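Local coordinates for nicastrin (Dictyostelium purpureum, PDB 4R12), which probably serves as an essential, substrate-recruiting subunit of the gamma-secretase complex, which cleaves membrane proteins such as Notch receptors within the membrane, at residues Leu47-Asp52 / Val157-Arg162; Phe141-Ile146 / Ala225-Leu230; Val217-Asp222 / Phe265-Ala270; Tyr515-Thr520 / Ser535-Ser540. One frame throughout, in Å; residues are numbered along the deposited sequence.

Interaction 1: Leu47-Asp52 / Val157-Arg162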
# COMPACT_ATOMS: atom_id res chain seq x y z
N LEU A 47 -12.81 31.43 -3.06
CA LEU A 47 -12.11 30.75 -1.97
C LEU A 47 -12.62 31.24 -0.62
O LEU A 47 -12.67 32.44 -0.37
CB LEU A 47 -10.60 30.97 -2.08
CG LEU A 47 -9.89 30.37 -3.29
CD1 LEU A 47 -8.42 30.71 -3.25
CD2 LEU A 47 -10.09 28.86 -3.35
N TYR A 48 -13.02 30.31 0.24
CA TYR A 48 -13.44 30.64 1.60
C TYR A 48 -12.68 29.76 2.59
O TYR A 48 -12.77 28.54 2.52
CB TYR A 48 -14.94 30.45 1.78
CG TYR A 48 -15.43 30.72 3.19
CD1 TYR A 48 -15.38 29.72 4.16
CD2 TYR A 48 -15.92 31.97 3.56
CE1 TYR A 48 -15.81 29.96 5.45
CE2 TYR A 48 -16.35 32.21 4.85
CZ TYR A 48 -16.30 31.21 5.79
OH TYR A 48 -16.73 31.45 7.07
N LEU A 49 -11.95 30.39 3.51
CA LEU A 49 -11.07 29.67 4.44
C LEU A 49 -11.72 29.33 5.77
O LEU A 49 -12.22 30.21 6.47
CB LEU A 49 -9.80 30.48 4.69
CG LEU A 49 -8.86 29.95 5.78
CD1 LEU A 49 -8.23 28.63 5.35
CD2 LEU A 49 -7.80 30.98 6.10
N ILE A 50 -11.72 28.05 6.12
CA ILE A 50 -12.08 27.62 7.45
C ILE A 50 -10.81 27.17 8.18
O ILE A 50 -10.21 26.17 7.80
CB ILE A 50 -13.10 26.48 7.44
CG1 ILE A 50 -14.43 26.96 6.84
CG2 ILE A 50 -13.32 25.94 8.84
CD1 ILE A 50 -15.52 25.92 6.89
N ASP A 51 -10.39 27.93 9.19
CA ASP A 51 -9.17 27.63 9.94
C ASP A 51 -9.37 27.79 11.45
O ASP A 51 -8.44 27.63 12.24
CB ASP A 51 -8.01 28.52 9.46
CG ASP A 51 -8.23 30.00 9.78
OD1 ASP A 51 -9.35 30.39 10.18
OD2 ASP A 51 -7.27 30.78 9.61
N ASP A 52 -10.60 28.10 11.84
CA ASP A 52 -10.98 28.17 13.25
C ASP A 52 -12.49 28.04 13.41
O ASP A 52 -13.22 28.06 12.42
CB ASP A 52 -10.48 29.47 13.90
CG ASP A 52 -10.86 30.72 13.11
OD1 ASP A 52 -11.95 30.77 12.52
OD2 ASP A 52 -10.04 31.67 13.09
N VAL A 157 -4.09 33.77 0.36
CA VAL A 157 -5.13 34.40 -0.44
C VAL A 157 -6.55 34.12 -0.01
O VAL A 157 -7.40 34.97 -0.07
CB VAL A 157 -4.98 34.07 -1.90
CG1 VAL A 157 -3.62 34.49 -2.40
CG2 VAL A 157 -5.19 32.60 -2.11
N SER A 158 -6.78 32.89 0.44
CA SER A 158 -8.10 32.49 0.92
C SER A 158 -8.48 33.26 2.18
O SER A 158 -9.66 33.46 2.47
CB SER A 158 -8.13 30.99 1.20
OG SER A 158 -7.68 30.70 2.51
N LYS A 159 -7.47 33.71 2.93
CA LYS A 159 -7.70 34.46 4.12
C LYS A 159 -7.92 35.91 3.77
O LYS A 159 -8.66 36.58 4.42
CB LYS A 159 -6.50 34.31 5.05
CG LYS A 159 -6.73 34.79 6.46
CD LYS A 159 -5.70 34.26 7.43
CE LYS A 159 -6.04 34.70 8.84
NZ LYS A 159 -5.33 33.94 9.91
N HIS A 160 -7.27 36.36 2.73
CA HIS A 160 -7.33 37.75 2.27
C HIS A 160 -8.74 38.09 1.76
O HIS A 160 -9.14 39.26 1.77
CB HIS A 160 -6.29 37.99 1.17
CG HIS A 160 -6.33 39.37 0.58
ND1 HIS A 160 -6.45 40.51 1.36
CD2 HIS A 160 -6.24 39.79 -0.70
CE1 HIS A 160 -6.45 41.57 0.57
NE2 HIS A 160 -6.31 41.17 -0.68
N ASN A 161 -9.48 37.07 1.34
CA ASN A 161 -10.86 37.25 0.89
C ASN A 161 -11.81 37.70 2.00
O ASN A 161 -12.96 38.05 1.74
CB ASN A 161 -11.39 35.94 0.30
CG ASN A 161 -10.95 35.74 -1.14
OD1 ASN A 161 -10.20 36.53 -1.69
ND2 ASN A 161 -11.43 34.65 -1.75
N ARG A 162 -11.34 37.66 3.23
CA ARG A 162 -12.22 37.91 4.33
C ARG A 162 -12.57 39.36 4.45
O ARG A 162 -13.49 39.71 5.17
CB ARG A 162 -11.59 37.45 5.62
CG ARG A 162 -11.73 35.98 5.86
CD ARG A 162 -10.82 35.54 6.97
NE ARG A 162 -10.96 34.12 7.20
CZ ARG A 162 -10.36 33.44 8.16
NH1 ARG A 162 -9.57 34.05 9.01
NH2 ARG A 162 -10.57 32.17 8.26
O HOH W 1 -11.93 33.31 3.57
O HOH W 2 -12.77 33.00 5.79

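Interaction 2: Phe141-Ile146 / Ala225-Leu230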
# COMPACT_ATOMS: atom_id res chain seq x y z
N PHE A 141 -18.70 16.71 -5.45
CA PHE A 141 -17.84 17.85 -5.76
C PHE A 141 -16.40 17.40 -5.58
O PHE A 141 -16.14 16.45 -4.84
CB PHE A 141 -18.16 19.06 -4.86
CG PHE A 141 -18.15 18.75 -3.38
CD1 PHE A 141 -16.95 18.67 -2.68
CD2 PHE A 141 -19.34 18.55 -2.69
CE1 PHE A 141 -16.96 18.39 -1.32
CE2 PHE A 141 -19.34 18.29 -1.33
CZ PHE A 141 -18.15 18.20 -0.65
N PRO A 142 -15.45 18.08 -6.25
CA PRO A 142 -14.07 17.62 -6.14
C PRO A 142 -13.40 18.06 -4.84
O PRO A 142 -13.73 19.11 -4.27
CB PRO A 142 -13.39 18.27 -7.35
CG PRO A 142 -14.17 19.54 -7.55
CD PRO A 142 -15.59 19.22 -7.18
N ILE A 143 -12.48 17.23 -4.36
CA ILE A 143 -11.66 17.58 -3.22
C ILE A 143 -10.19 17.36 -3.59
O ILE A 143 -9.82 16.28 -4.07
CB ILE A 143 -12.02 16.74 -1.95
CG1 ILE A 143 -13.54 16.79 -1.70
CG2 ILE A 143 -11.27 17.25 -0.73
CD1 ILE A 143 -13.98 16.07 -0.41
N PHE A 144 -9.38 18.40 -3.43
CA PHE A 144 -7.93 18.30 -3.64
C PHE A 144 -7.16 18.61 -2.37
O PHE A 144 -7.50 19.57 -1.65
CB PHE A 144 -7.43 19.28 -4.71
CG PHE A 144 -7.79 18.93 -6.13
CD1 PHE A 144 -9.09 18.62 -6.49
CD2 PHE A 144 -6.84 18.99 -7.13
CE1 PHE A 144 -9.42 18.34 -7.81
CE2 PHE A 144 -7.17 18.72 -8.46
CZ PHE A 144 -8.46 18.39 -8.79
N ALA A 145 -6.09 17.86 -2.12
CA ALA A 145 -5.05 18.33 -1.23
C ALA A 145 -3.96 19.00 -2.08
O ALA A 145 -3.88 18.76 -3.29
CB ALA A 145 -4.46 17.19 -0.40
N ILE A 146 -3.15 19.83 -1.45
CA ILE A 146 -2.06 20.52 -2.14
C ILE A 146 -0.82 20.45 -1.26
O ILE A 146 -0.93 20.29 -0.05
CB ILE A 146 -2.41 21.99 -2.46
CG1 ILE A 146 -3.13 22.64 -1.27
CG2 ILE A 146 -3.26 22.08 -3.73
CD1 ILE A 146 -3.36 24.12 -1.45
N ALA A 225 -5.32 5.84 1.54
CA ALA A 225 -5.46 7.21 2.00
C ALA A 225 -6.71 7.81 1.38
O ALA A 225 -7.27 7.26 0.42
CB ALA A 225 -4.24 8.03 1.66
N PHE A 226 -7.15 8.93 1.93
CA PHE A 226 -8.24 9.70 1.33
C PHE A 226 -7.70 10.24 0.00
O PHE A 226 -8.35 10.14 -1.03
CB PHE A 226 -8.69 10.84 2.24
CG PHE A 226 -9.99 11.49 1.82
CD1 PHE A 226 -10.01 12.46 0.83
CD2 PHE A 226 -11.19 11.13 2.43
CE1 PHE A 226 -11.19 13.06 0.44
CE2 PHE A 226 -12.39 11.73 2.05
CZ PHE A 226 -12.39 12.69 1.06
N PHE A 227 -6.50 10.81 0.06
CA PHE A 227 -5.79 11.32 -1.12
C PHE A 227 -4.71 10.32 -1.48
O PHE A 227 -3.63 10.33 -0.89
CB PHE A 227 -5.17 12.70 -0.84
CG PHE A 227 -6.17 13.73 -0.42
CD1 PHE A 227 -7.08 14.25 -1.33
CD2 PHE A 227 -6.24 14.15 0.89
CE1 PHE A 227 -8.03 15.18 -0.94
CE2 PHE A 227 -7.18 15.09 1.28
CZ PHE A 227 -8.08 15.61 0.36
N ARG A 228 -4.99 9.46 -2.45
CA ARG A 228 -4.14 8.29 -2.66
C ARG A 228 -2.75 8.60 -3.24
O ARG A 228 -1.84 7.76 -3.14
CB ARG A 228 -4.89 7.25 -3.51
CG ARG A 228 -5.99 6.52 -2.68
CD ARG A 228 -6.97 5.71 -3.52
NE ARG A 228 -8.03 6.53 -4.12
CZ ARG A 228 -9.12 6.96 -3.48
NH1 ARG A 228 -9.31 6.65 -2.20
NH2 ARG A 228 -10.02 7.70 -4.12
N ASP A 229 -2.56 9.79 -3.81
CA ASP A 229 -1.21 10.19 -4.23
C ASP A 229 -0.33 10.50 -3.02
O ASP A 229 0.87 10.67 -3.16
CB ASP A 229 -1.25 11.41 -5.15
CG ASP A 229 -1.91 11.10 -6.47
OD1 ASP A 229 -1.55 10.08 -7.10
OD2 ASP A 229 -2.81 11.87 -6.87
N LEU A 230 -0.94 10.57 -1.83
CA LEU A 230 -0.22 10.87 -0.60
C LEU A 230 -0.13 9.65 0.31
O LEU A 230 0.14 9.79 1.51
CB LEU A 230 -0.88 12.02 0.17
CG LEU A 230 -0.94 13.36 -0.56
CD1 LEU A 230 -1.66 14.42 0.28
CD2 LEU A 230 0.49 13.80 -0.92

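Interaction 3: Val217-Asp222 / Phe265-Ala270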
# COMPACT_ATOMS: atom_id res chain seq x y z
N VAL A 217 8.10 -15.57 4.28
CA VAL A 217 8.17 -14.32 5.02
C VAL A 217 7.54 -13.23 4.15
O VAL A 217 8.00 -12.99 3.05
CB VAL A 217 9.62 -13.95 5.37
CG1 VAL A 217 9.67 -12.63 6.13
CG2 VAL A 217 10.28 -15.08 6.16
N MET A 218 6.49 -12.59 4.63
CA MET A 218 5.66 -11.79 3.75
C MET A 218 5.09 -10.56 4.42
O MET A 218 5.13 -10.44 5.66
CB MET A 218 4.50 -12.62 3.22
CG MET A 218 3.47 -12.93 4.29
SD MET A 218 2.41 -14.29 3.75
CE MET A 218 1.02 -14.08 4.86
N LEU A 219 4.56 -9.66 3.60
CA LEU A 219 3.91 -8.46 4.08
C LEU A 219 3.04 -7.88 2.97
O LEU A 219 3.26 -8.17 1.79
CB LEU A 219 4.93 -7.41 4.56
CG LEU A 219 6.04 -6.92 3.62
CD1 LEU A 219 5.54 -5.90 2.58
CD2 LEU A 219 7.19 -6.33 4.45
N PRO A 220 2.05 -7.07 3.36
CA PRO A 220 1.28 -6.29 2.38
C PRO A 220 1.98 -4.96 2.13
O PRO A 220 2.17 -4.21 3.08
CB PRO A 220 -0.07 -6.10 3.09
CG PRO A 220 0.30 -6.04 4.56
CD PRO A 220 1.50 -6.95 4.73
N PHE A 221 2.40 -4.67 0.90
CA PHE A 221 3.12 -3.40 0.72
C PHE A 221 2.24 -2.25 0.22
O PHE A 221 2.66 -1.08 0.27
CB PHE A 221 4.35 -3.57 -0.20
CG PHE A 221 4.03 -3.73 -1.68
CD1 PHE A 221 4.00 -2.61 -2.53
CD2 PHE A 221 3.88 -4.99 -2.24
CE1 PHE A 221 3.76 -2.76 -3.88
CE2 PHE A 221 3.64 -5.14 -3.59
CZ PHE A 221 3.58 -4.03 -4.42
N ASP A 222 1.02 -2.54 -0.22
CA ASP A 222 0.17 -1.45 -0.69
C ASP A 222 -0.46 -0.70 0.49
O ASP A 222 -0.53 -1.22 1.61
CB ASP A 222 -0.93 -1.96 -1.65
CG ASP A 222 -1.91 -2.90 -0.97
OD1 ASP A 222 -1.47 -3.87 -0.34
OD2 ASP A 222 -3.14 -2.66 -1.08
N PHE A 265 10.48 -14.78 0.11
CA PHE A 265 10.01 -13.48 0.57
C PHE A 265 8.89 -13.03 -0.34
O PHE A 265 9.04 -13.09 -1.57
CB PHE A 265 11.15 -12.45 0.58
CG PHE A 265 12.38 -12.90 1.33
CD1 PHE A 265 12.47 -12.71 2.70
CD2 PHE A 265 13.42 -13.52 0.67
CE1 PHE A 265 13.59 -13.13 3.40
CE2 PHE A 265 14.55 -13.94 1.36
CZ PHE A 265 14.63 -13.74 2.73
N ALA A 266 7.77 -12.59 0.22
CA ALA A 266 6.67 -12.15 -0.65
C ALA A 266 6.16 -10.76 -0.27
O ALA A 266 5.90 -10.48 0.91
CB ALA A 266 5.51 -13.17 -0.64
N PHE A 267 6.04 -9.90 -1.28
CA PHE A 267 5.50 -8.56 -1.11
C PHE A 267 4.15 -8.49 -1.83
O PHE A 267 4.13 -8.37 -3.06
CB PHE A 267 6.46 -7.50 -1.69
CG PHE A 267 7.78 -7.40 -0.96
CD1 PHE A 267 8.75 -8.39 -1.11
CD2 PHE A 267 8.06 -6.32 -0.14
CE1 PHE A 267 9.97 -8.29 -0.44
CE2 PHE A 267 9.27 -6.22 0.53
CZ PHE A 267 10.23 -7.19 0.38
N TRP A 268 3.05 -8.60 -1.08
CA TRP A 268 1.71 -8.72 -1.68
C TRP A 268 1.16 -7.35 -2.03
O TRP A 268 1.22 -6.43 -1.22
CB TRP A 268 0.71 -9.43 -0.74
CG TRP A 268 1.10 -10.79 -0.28
CD1 TRP A 268 1.20 -11.21 1.03
CD2 TRP A 268 1.44 -11.92 -1.09
NE1 TRP A 268 1.58 -12.53 1.07
CE2 TRP A 268 1.74 -12.99 -0.22
CE3 TRP A 268 1.51 -12.14 -2.47
CZ2 TRP A 268 2.11 -14.25 -0.68
CZ3 TRP A 268 1.88 -13.39 -2.93
CH2 TRP A 268 2.18 -14.42 -2.04
N ASN A 269 0.60 -7.22 -3.24
CA ASN A 269 0.01 -5.96 -3.66
C ASN A 269 -1.52 -6.03 -3.57
O ASN A 269 -2.09 -7.12 -3.59
CB ASN A 269 0.45 -5.62 -5.08
CG ASN A 269 0.39 -4.13 -5.38
OD1 ASN A 269 -0.22 -3.36 -4.63
ND2 ASN A 269 1.02 -3.72 -6.49
N ALA A 270 -2.15 -4.87 -3.47
CA ALA A 270 -3.60 -4.71 -3.44
C ALA A 270 -4.29 -5.48 -2.29
O ALA A 270 -5.48 -5.80 -2.36
CB ALA A 270 -4.20 -5.10 -4.80

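Interaction 4: Tyr515-Thr520 / Ser535-Ser540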
# COMPACT_ATOMS: atom_id res chain seq x y z
N TYR A 515 21.85 -13.94 -8.27
CA TYR A 515 22.91 -14.94 -8.12
C TYR A 515 23.94 -14.87 -9.26
O TYR A 515 25.00 -15.48 -9.18
CB TYR A 515 22.32 -16.36 -8.02
CG TYR A 515 21.36 -16.75 -9.12
CD1 TYR A 515 21.82 -17.33 -10.30
CD2 TYR A 515 19.99 -16.58 -8.96
CE1 TYR A 515 20.94 -17.70 -11.30
CE2 TYR A 515 19.11 -16.95 -9.96
CZ TYR A 515 19.59 -17.51 -11.12
OH TYR A 515 18.73 -17.88 -12.12
N ASN A 516 23.63 -14.12 -10.32
CA ASN A 516 24.59 -13.97 -11.41
C ASN A 516 24.38 -12.65 -12.15
O ASN A 516 23.27 -12.09 -12.17
CB ASN A 516 24.49 -15.15 -12.39
CG ASN A 516 25.68 -15.25 -13.35
OD1 ASN A 516 26.81 -14.87 -13.01
ND2 ASN A 516 25.44 -15.76 -14.56
N SER A 517 25.45 -12.14 -12.74
CA SER A 517 25.43 -10.91 -13.52
C SER A 517 26.55 -10.94 -14.53
O SER A 517 27.71 -11.17 -14.18
CB SER A 517 25.58 -9.69 -12.61
OG SER A 517 25.53 -8.50 -13.38
N THR A 518 26.22 -10.69 -15.79
CA THR A 518 27.17 -10.83 -16.88
C THR A 518 27.18 -9.58 -17.74
O THR A 518 26.12 -9.08 -18.10
CB THR A 518 26.84 -12.05 -17.76
OG1 THR A 518 26.84 -13.23 -16.94
CG2 THR A 518 27.87 -12.21 -18.89
N LEU A 519 28.37 -9.09 -18.06
CA LEU A 519 28.51 -7.92 -18.94
C LEU A 519 28.15 -8.28 -20.38
O LEU A 519 28.83 -9.09 -20.99
CB LEU A 519 29.94 -7.38 -18.88
CG LEU A 519 30.32 -6.29 -19.88
CD1 LEU A 519 29.43 -5.05 -19.71
CD2 LEU A 519 31.79 -5.91 -19.70
N THR A 520 27.09 -7.67 -20.91
CA THR A 520 26.60 -8.02 -22.25
C THR A 520 26.35 -6.79 -23.11
O THR A 520 26.10 -6.89 -24.31
CB THR A 520 25.28 -8.82 -22.17
OG1 THR A 520 24.25 -7.96 -21.66
CG2 THR A 520 25.42 -10.01 -21.24
N SER A 535 21.79 -1.70 -16.71
CA SER A 535 22.96 -0.89 -17.09
C SER A 535 24.03 -1.70 -17.82
O SER A 535 25.21 -1.64 -17.45
CB SER A 535 23.58 -0.22 -15.85
OG SER A 535 22.64 0.60 -15.19
N GLY A 536 23.63 -2.48 -18.81
CA GLY A 536 24.57 -3.29 -19.59
C GLY A 536 24.92 -4.65 -19.02
O GLY A 536 25.69 -5.40 -19.63
N GLN A 537 24.38 -4.97 -17.84
CA GLN A 537 24.53 -6.31 -17.28
C GLN A 537 23.24 -7.11 -17.44
O GLN A 537 22.16 -6.58 -17.20
CB GLN A 537 24.88 -6.24 -15.79
CG GLN A 537 26.11 -5.40 -15.45
CD GLN A 537 27.40 -6.14 -15.71
OE1 GLN A 537 28.28 -5.64 -16.40
NE2 GLN A 537 27.53 -7.35 -15.15
N CYS A 538 23.37 -8.37 -17.85
CA CYS A 538 22.26 -9.32 -17.73
C CYS A 538 22.32 -9.94 -16.34
O CYS A 538 23.30 -10.59 -15.98
CB CYS A 538 22.31 -10.39 -18.82
SG CYS A 538 21.81 -9.74 -20.43
N VAL A 539 21.28 -9.70 -15.54
CA VAL A 539 21.29 -10.10 -14.14
C VAL A 539 20.27 -11.21 -13.91
O VAL A 539 19.13 -11.13 -14.37
CB VAL A 539 20.98 -8.89 -13.21
CG1 VAL A 539 21.00 -9.30 -11.75
CG2 VAL A 539 21.97 -7.76 -13.48
N SER A 540 20.70 -12.24 -13.21
CA SER A 540 19.84 -13.39 -12.96
C SER A 540 19.41 -13.42 -11.51
O SER A 540 20.23 -13.31 -10.61
CB SER A 540 20.57 -14.68 -13.33
OG SER A 540 20.89 -14.70 -14.71

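Interaction 1: Leu47-Asp52 / Val157-Arg162
Arg162 NH2 donates to two acceptors, both close to the guanidinium plane: Asp51 OD1, 2.9 Å from NH2 with a nearly straight N-H...O of 170°, and Leu49 O, 3.1 Å from NH2. Neither acceptor is met in its own plane; the guanidinium comes from above the Asp51 carboxylate, the carboxylate and guanidinium planes 71° apart. A water between Arg162 NE and Leu49 O adds a second link to that carbonyl. Asp51 OD2 makes a long salt bridge to Lys159 NZ at 3.7 Å, the extended lysine chain crossing Asp51 at about a right angle. At the start of segment 47-52, Asn161 ND2 lies in the carbonyl plane of Leu47, on a lone pair of O at 2.9 Å; ND2 also reaches Trp169 O. Another water joins Leu49 N to Ser158 O. Leu49 packs on Ser158 and Lys159 between the two polar ends, and Leu47 CD1 meets Val157 CG2 at the amide end. An alanine in place of Asp51 would probably leave Arg162 and Lys159 without their shared countercharge and the guanidinium freer to swing. The end of helix 148-160 and the residues after it are thus joined to strand 43-50 and the following loop by charge, amide and leucines.

Interaction 2: Phe141-Ile146 / Ala225-Leu230
The Phe227 ring is sandwiched: Ala145 CB sits over the centre of one face, 3.7 Å from the centroid and 8° off the normal, a CH-pi contact, and Phe226 CD1 lies over the centre of the opposite face. At the rim, near the ring plane, Ile143 CG2 touches Phe227 CZ at 3.7 Å, and Ile143 O also lies in plane at the edge. The backbone joins in, with Ala145 N above the same ring, 3.5 Å from Phe227 CE1. Phe226 too is met at its edge: Ile143 CD1 reaches its CZ at 4.0 Å. The two branches of Ile143 therefore serve two rings. With chi1 at -51°, CG2 stands anti to the backbone N and faces Phe227, while the extended CG1-CD1 arm goes to Phe226. Leu230 CD1 touches the Ala145 methyl from beside the Phe227 ring, 4.0 Å from Ala145 CB. The aromatic group continues beyond the two segments, where Phe77 stands edge-to-face to Phe226 and also meets Phe227, and Phe134 meets Phe226. Strand 143-146 pairs in parallel with strand 90-96 and antiparallel with strand 21-29, and offers Ile143 and Ala145 to the loop 225-230. All the touching residues are buried, forming a hydrophobic interface between the small-lobe and large-lobe parts of the chain: a loop of the nicastrin large lobe inserts two phenylalanines against a strand of the small lobe.

Interaction 3: Val217-Asp222 / Phe265-Ala270
Phe265 begins the pairing: its CD1 lies obliquely against Val217 CB, and its CA-H points to Val217 O. Next, Ala266 N donates to Val217 O and Ala266 O accepts from Leu219 N, so that Ala266 bridges the residues flanking its partner Met218, as a parallel pair requires; its CB packs against Met218 CB at 4.0 Å. Phe267 turns to the face shared with Val217 and Leu219. Its CD2 meets Leu219 CD1 at 3.7 Å, and its CB meets Phe221 CD2 at 3.6 Å. Trp268 returns to the face of Met218 and Pro220. The indole NE1 points almost straight at Met218 SD, 3.3 Å away with an N-H...S angle of 171°, a weak hydrogen bond. The same sulfur lies at the ring edge, 86° off the normal of the five-membered ring, in a Met-aromatic contact. Met218 brings it there by holding CG between its backbone N and carbonyl carbon (chi1 71°) and extending beyond. Trp268 N and O continue the backbone bonding to Leu219 O and Phe221 N. Asn269 lies obliquely to the Phe221 ring, its ND2 3.3 Å from Phe221 CZ; that amide donates to Gln198 O. At Ala270, CA approaches Asp222 OD2 at 3.2 Å. The two buried strands of the large lobe thus join through regular parallel backbone bonding with apolar side chains on both faces, and the carboxylate of Asp222 accepts the main-chain N-H groups of Glu271 and Arg272, just after segment 265-270, probably helping to fix the backbone there.

Interaction 4: Tyr515-Thr520 / Ser535-Ser540
Gln537 NE2 gives a nearly straight hydrogen bond to Ser517 OG, 2.9 Å long at 173°, with the hydroxyl in the amide plane. The other end of this amide rests on Leu519, whose CB lies 3.5 Å from Gln537 OE1. A bend at chi2 (-80°) folds Gln537 back across the neighbouring strand. On the same face Val539 CG2 packs on Ser517 OG at 3.6 Å. Cut back to an alanine, Gln537 is likely to leave Ser517 OG without this N-H donor and Leu519 without the amide lying against it. On the face of Asn516 and Thr518, Cys538 SG has Thr520 OG1 at 3.3 Å and the methyl CG2 just beyond; OG1 itself is hydrogen-bonded to Cys522 N. Tyr515 lays one ring face over Ser540, whose CB stands 4.0 Å from the ring centroid in a CH-pi contact. Between the two faces runs the antiparallel pairing. Thr518 and Cys538 exchange bonds through N and O, and Thr520 N donates to Gly536 O. Ser540 N donates to Asn516 O at 2.8 Å and its O accepts from Tyr515 N; Tyr515 and Asn516 both face Ser540, a classic beta bulge. Gly536 takes backbone angles at which a side chain would press on the preceding carbonyl. Further out, Cys538 is disulfide-bonded to Cys528, which belongs to the calcium site; the calcium ion is about 7 Å from the Cys538 side chain. Main-chain bonds therefore hold edge strand 516-522 beside central strand 536-540 of a small three-stranded antiparallel sheet, and the disulfide ties the central strand to the calcium site.

Overall arrangement
The four contacts run from the small lobe into the large lobe and beyond. Interaction 1 lies within the small lobe and interaction 2 joins that lobe to the large one; their centres are 20 Å apart, and strand 143-146 of interaction 2 leads directly into helix 148-160 of interaction 1. Interaction 3 is nearest the middle of the chain, about 9 Å from its centre; its segment 217-222 is followed closely by the loop 225-230 of interaction 2, although the two centres lie 25 Å apart. Interaction 4, whose Cys538 side chain is about 7 Å from the calcium ion, is centred 26 Å from interaction 3 and 57 Å from interaction 1, on the opposite side of the chain's centre from the latter.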